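Local coordinates for uncharacterized protein (Synechococcus sp. WH 8102, PDB 4DCI) that is of unknown function but belongs to the YlqD family and carries a long antiparallel helical hairpin beside a small beta sheet, at residues Lys27-Ile38 against Leu96-Arg104. Residues are numbered along the deposited sequence; the frame is centred on the assembly and turned at random.
Sequences KEEAEREISNGI and LLQQQAQVR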
loop_
_atom_site.group_PDB
_atom_site.type_symbol
_atom_site.label_atom_id
_atom_site.label_comp_id
_atom_site.label_asym_id
_atom_site.label_seq_id
_atom_site.Cartn_x
_atom_site.Cartn_y
_atom_site.Cartn_z
ATOM N N LYS B 27 -4.089 -19.864 26.865
ATOM C CA LYS B 27 -3.190 -19.000 27.632
ATOM C C LYS B 27 -1.714 -19.175 27.238
ATOM O O LYS B 27 -1.015 -18.186 27.043
ATOM C CB LYS B 27 -3.392 -19.198 29.139
ATOM C CG LYS B 27 -2.607 -18.217 29.997
ATOM C CD LYS B 27 -2.364 -18.736 31.410
ATOM C CE LYS B 27 -3.527 -18.422 32.342
ATOM N NZ LYS B 27 -3.827 -16.965 32.427
ATOM N N GLU B 28 -1.254 -20.420 27.110
ATOM C CA GLU B 28 0.119 -20.703 26.679
ATOM C C GLU B 28 0.389 -20.019 25.358
ATOM O O GLU B 28 1.290 -19.186 25.264
ATOM C CB GLU B 28 0.358 -22.203 26.499
ATOM C CG GLU B 28 0.460 -23.010 27.782
ATOM C CD GLU B 28 0.020 -24.453 27.588
ATOM O OE1 GLU B 28 -0.073 -25.193 28.595
ATOM O OE2 GLU B 28 -0.246 -24.852 26.430
ATOM N N GLU B 29 -0.410 -20.370 24.349
ATOM C CA GLU B 29 -0.289 -19.810 23.003
ATOM C C GLU B 29 -0.219 -18.286 23.073
ATOM O O GLU B 29 0.609 -17.666 22.402
ATOM C CB GLU B 29 -1.462 -20.240 22.118
ATOM C CG GLU B 29 -1.862 -21.708 22.240
ATOM C CD GLU B 29 -1.402 -22.575 21.081
ATOM O OE1 GLU B 29 -0.201 -22.555 20.737
ATOM O OE2 GLU B 29 -2.249 -23.299 20.518
ATOM N N ALA B 30 -1.076 -17.697 23.906
ATOM C CA ALA B 30 -1.139 -16.246 24.070
ATOM C C ALA B 30 0.189 -15.699 24.561
ATOM O O ALA B 30 0.788 -14.849 23.908
ATOM C CB ALA B 30 -2.257 -15.857 25.027
ATOM N N GLU B 31 0.647 -16.219 25.698
ATOM C CA GLU B 31 1.873 -15.763 26.340
ATOM C C GLU B 31 3.083 -15.947 25.442
ATOM O O GLU B 31 3.897 -15.040 25.317
ATOM C CB GLU B 31 2.093 -16.492 27.668
ATOM C CG GLU B 31 0.938 -16.358 28.652
ATOM C CD GLU B 31 1.336 -16.672 30.087
ATOM O OE1 GLU B 31 0.557 -17.353 30.797
ATOM O OE2 GLU B 31 2.430 -16.231 30.507
ATOM N N ARG B 32 3.185 -17.118 24.813
ATOM C CA ARG B 32 4.282 -17.421 23.892
ATOM C C ARG B 32 4.365 -16.379 22.780
ATOM O O ARG B 32 5.458 -15.923 22.432
ATOM C CB ARG B 32 4.114 -18.818 23.295
ATOM C CG ARG B 32 5.320 -19.352 22.536
ATOM C CD ARG B 32 5.034 -20.738 21.955
ATOM N NE ARG B 32 5.070 -21.824 22.950
ATOM C CZ ARG B 32 4.006 -22.458 23.458
ATOM N NH1 ARG B 32 2.769 -22.138 23.086
ATOM N NH2 ARG B 32 4.183 -23.428 24.350
ATOM N N GLU B 33 3.214 -15.995 22.230
ATOM C CA GLU B 33 3.182 -14.971 21.193
ATOM C C GLU B 33 3.678 -13.631 21.706
ATOM O O GLU B 33 4.655 -13.090 21.173
ATOM C CB GLU B 33 1.782 -14.819 20.621
ATOM C CG GLU B 33 1.645 -15.353 19.210
ATOM C CD GLU B 33 0.281 -15.051 18.635
ATOM O OE1 GLU B 33 -0.705 -15.707 19.055
ATOM O OE2 GLU B 33 0.198 -14.153 17.766
ATOM N N ILE B 34 2.994 -13.119 22.738
ATOM C CA ILE B 34 3.330 -11.864 23.416
ATOM C C ILE B 34 4.822 -11.836 23.709
ATOM O O ILE B 34 5.521 -10.895 23.345
ATOM C CB ILE B 34 2.559 -11.721 24.759
ATOM C CG1 ILE B 34 1.033 -11.773 24.565
ATOM C CG2 ILE B 34 2.976 -10.477 25.534
ATOM C CD1 ILE B 34 0.481 -10.892 23.467
ATOM N N SER B 35 5.306 -12.890 24.353
ATOM C CA SER B 35 6.697 -12.965 24.772
ATOM C C SER B 35 7.670 -12.774 23.613
ATOM O O SER B 35 8.578 -11.953 23.706
ATOM C CB SER B 35 6.970 -14.285 25.476
ATOM O OG SER B 35 8.332 -14.374 25.810
ATOM N N ASN B 36 7.474 -13.524 22.530
ATOM C CA ASN B 36 8.305 -13.370 21.336
ATOM C C ASN B 36 8.284 -11.950 20.786
ATOM O O ASN B 36 9.297 -11.461 20.295
ATOM C CB ASN B 36 7.895 -14.360 20.244
ATOM C CG ASN B 36 8.236 -15.797 20.600
ATOM O OD1 ASN B 36 9.037 -16.068 21.507
ATOM N ND2 ASN B 36 7.625 -16.735 19.881
ATOM N N GLY B 37 7.127 -11.295 20.871
ATOM C CA GLY B 37 7.000 -9.889 20.495
ATOM C C GLY B 37 7.904 -9.007 21.340
ATOM O O GLY B 37 8.662 -8.197 20.794
ATOM N N ILE B 38 7.819 -9.164 22.667
ATOM C CA ILE B 38 8.702 -8.466 23.602
ATOM C C ILE B 38 10.148 -8.691 23.171
ATOM O O ILE B 38 10.891 -7.738 22.947
ATOM C CB ILE B 38 8.552 -8.971 25.064
ATOM C CG1 ILE B 38 7.086 -9.044 25.507
ATOM C CG2 ILE B 38 9.380 -8.126 26.025
ATOM C CD1 ILE B 38 6.459 -7.707 25.809
ATOM N N LEU B 96 2.960 -4.467 24.632
ATOM C CA LEU B 96 3.107 -5.899 24.760
ATOM C C LEU B 96 3.236 -6.309 26.229
ATOM O O LEU B 96 2.617 -7.279 26.663
ATOM C CB LEU B 96 4.303 -6.383 23.946
ATOM C CG LEU B 96 4.145 -6.484 22.431
ATOM C CD1 LEU B 96 5.504 -6.744 21.817
ATOM C CD2 LEU B 96 3.164 -7.578 22.029
ATOM N N LEU B 97 4.024 -5.564 26.995
ATOM C CA LEU B 97 4.186 -5.873 28.409
ATOM C C LEU B 97 2.865 -5.748 29.153
ATOM O O LEU B 97 2.508 -6.606 29.956
ATOM C CB LEU B 97 5.248 -4.987 29.040
ATOM C CG LEU B 97 6.630 -5.441 28.587
ATOM C CD1 LEU B 97 7.622 -4.290 28.644
ATOM C CD2 LEU B 97 7.103 -6.647 29.386
ATOM N N GLN B 98 2.130 -4.685 28.863
ATOM C CA GLN B 98 0.811 -4.516 29.436
ATOM C C GLN B 98 -0.100 -5.698 29.064
ATOM O O GLN B 98 -0.786 -6.247 29.933
ATOM C CB GLN B 98 0.216 -3.191 28.979
ATOM C CG GLN B 98 -1.018 -2.761 29.745
ATOM C CD GLN B 98 -1.694 -1.559 29.111
ATOM O OE1 GLN B 98 -2.781 -1.160 29.528
ATOM N NE2 GLN B 98 -1.056 -0.974 28.096
ATOM N N GLN B 99 -0.087 -6.092 27.785
ATOM C CA GLN B 99 -0.859 -7.247 27.319
ATOM C C GLN B 99 -0.453 -8.493 28.083
ATOM O O GLN B 99 -1.303 -9.302 28.463
ATOM C CB GLN B 99 -0.621 -7.506 25.838
ATOM C CG GLN B 99 -1.422 -6.654 24.877
ATOM C CD GLN B 99 -1.127 -7.034 23.440
ATOM O OE1 GLN B 99 -1.459 -8.133 22.991
ATOM N NE2 GLN B 99 -0.485 -6.133 22.714
ATOM N N GLN B 100 0.852 -8.646 28.295
ATOM C CA GLN B 100 1.380 -9.789 29.015
ATOM C C GLN B 100 0.767 -9.882 30.408
ATOM O O GLN B 100 0.204 -10.918 30.767
ATOM C CB GLN B 100 2.894 -9.712 29.102
ATOM C CG GLN B 100 3.511 -10.822 29.924
ATOM C CD GLN B 100 4.996 -10.917 29.705
ATOM O OE1 GLN B 100 5.465 -11.777 28.956
ATOM N NE2 GLN B 100 5.748 -10.020 30.337
ATOM N N ALA B 101 0.865 -8.800 31.181
ATOM C CA ALA B 101 0.269 -8.757 32.515
ATOM C C ALA B 101 -1.226 -9.075 32.439
ATOM O O ALA B 101 -1.728 -9.916 33.194
ATOM C CB ALA B 101 0.505 -7.403 33.164
ATOM N N GLN B 102 -1.912 -8.416 31.502
ATOM C CA GLN B 102 -3.344 -8.590 31.266
ATOM C C GLN B 102 -3.693 -10.062 31.022
ATOM O O GLN B 102 -4.649 -10.600 31.595
ATOM C CB GLN B 102 -3.762 -7.717 30.074
ATOM C CG GLN B 102 -5.242 -7.727 29.719
ATOM C CD GLN B 102 -5.524 -7.146 28.338
ATOM O OE1 GLN B 102 -4.883 -6.180 27.903
ATOM N NE2 GLN B 102 -6.490 -7.737 27.638
ATOM N N VAL B 103 -2.897 -10.711 30.179
ATOM C CA VAL B 103 -3.115 -12.104 29.831
ATOM C C VAL B 103 -2.894 -12.994 31.043
ATOM O O VAL B 103 -3.793 -13.716 31.447
ATOM C CB VAL B 103 -2.220 -12.527 28.658
ATOM C CG1 VAL B 103 -2.067 -14.041 28.597
ATOM C CG2 VAL B 103 -2.798 -11.979 27.364
ATOM N N ARG B 104 -1.706 -12.916 31.631
ATOM C CA ARG B 104 -1.365 -13.718 32.804
ATOM C C ARG B 104 -2.419 -13.634 33.898
ATOM O O ARG B 104 -2.723 -14.631 34.541
ATOM C CB ARG B 104 -0.009 -13.300 33.359
ATOM C CG ARG B 104 1.153 -13.694 32.466
ATOM C CD ARG B 104 2.459 -13.116 32.976
ATOM N NE ARG B 104 3.580 -13.592 32.178
ATOM C CZ ARG B 104 4.831 -13.182 32.325
ATOM N NH1 ARG B 104 5.132 -12.276 33.243
ATOM N NH2 ARG B 104 5.782 -13.677 31.550
#
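Ile34 and Leu96 meet where the two backbones of this contact come nearest, 6.1 Å from Ile34 CA to Leu96 CA, and they illustrate how two antiparallel helices fit bumps into hollows, their segment axes 9.4 Å apart and 159° from one N-to-C direction to the other. Because Gly37 has no side chain, it leaves a notch in helix 24-60, and CD1 of Leu96 drops into it, lying over the backbone where a CB would stand in its way. From the same helix, about one turn before Gly37, Ile34 pushes out a forked bump. Its CG2, anti to the backbone N, settles against Gln100 CB at 3.7 Å, while CD1 comes up to the amide of Gln99. Ile38 packs beside Leu96 and Leu97, its chain pointing the opposite way to that of Leu96, though the exact placing of its CD1 is doubtful. Further along, the CG1 branch of Val103 fits between Ala30 CB and Glu31 CG, with 3.8 Å to the latter.

Beyond Glu31 CG the chain runs extended, crossing Arg104 at about a right angle. There OE2 receives Arg104 NE at the guanidinium edge in a weak salt-bridging hydrogen bond of 3.3 Å, the two flat groups turned 61° apart, while Gln100 CD covers one guanidinium face. With an alanine at Glu31, Arg104 is likely to lose its carboxylate mate, and the hollow holding Val103 CG1 one of its walls. At the end of the hairpin nearest the sheet, Lys27 NZ hydrogen-bonds Leu106 O and, weakly, Arg104 O. Apolar side chains flanked by polar ones, at this partly exposed interface, are characteristic of a two-helix antiparallel coiled-coil hairpin, consistent with the coiled coil predicted for this region.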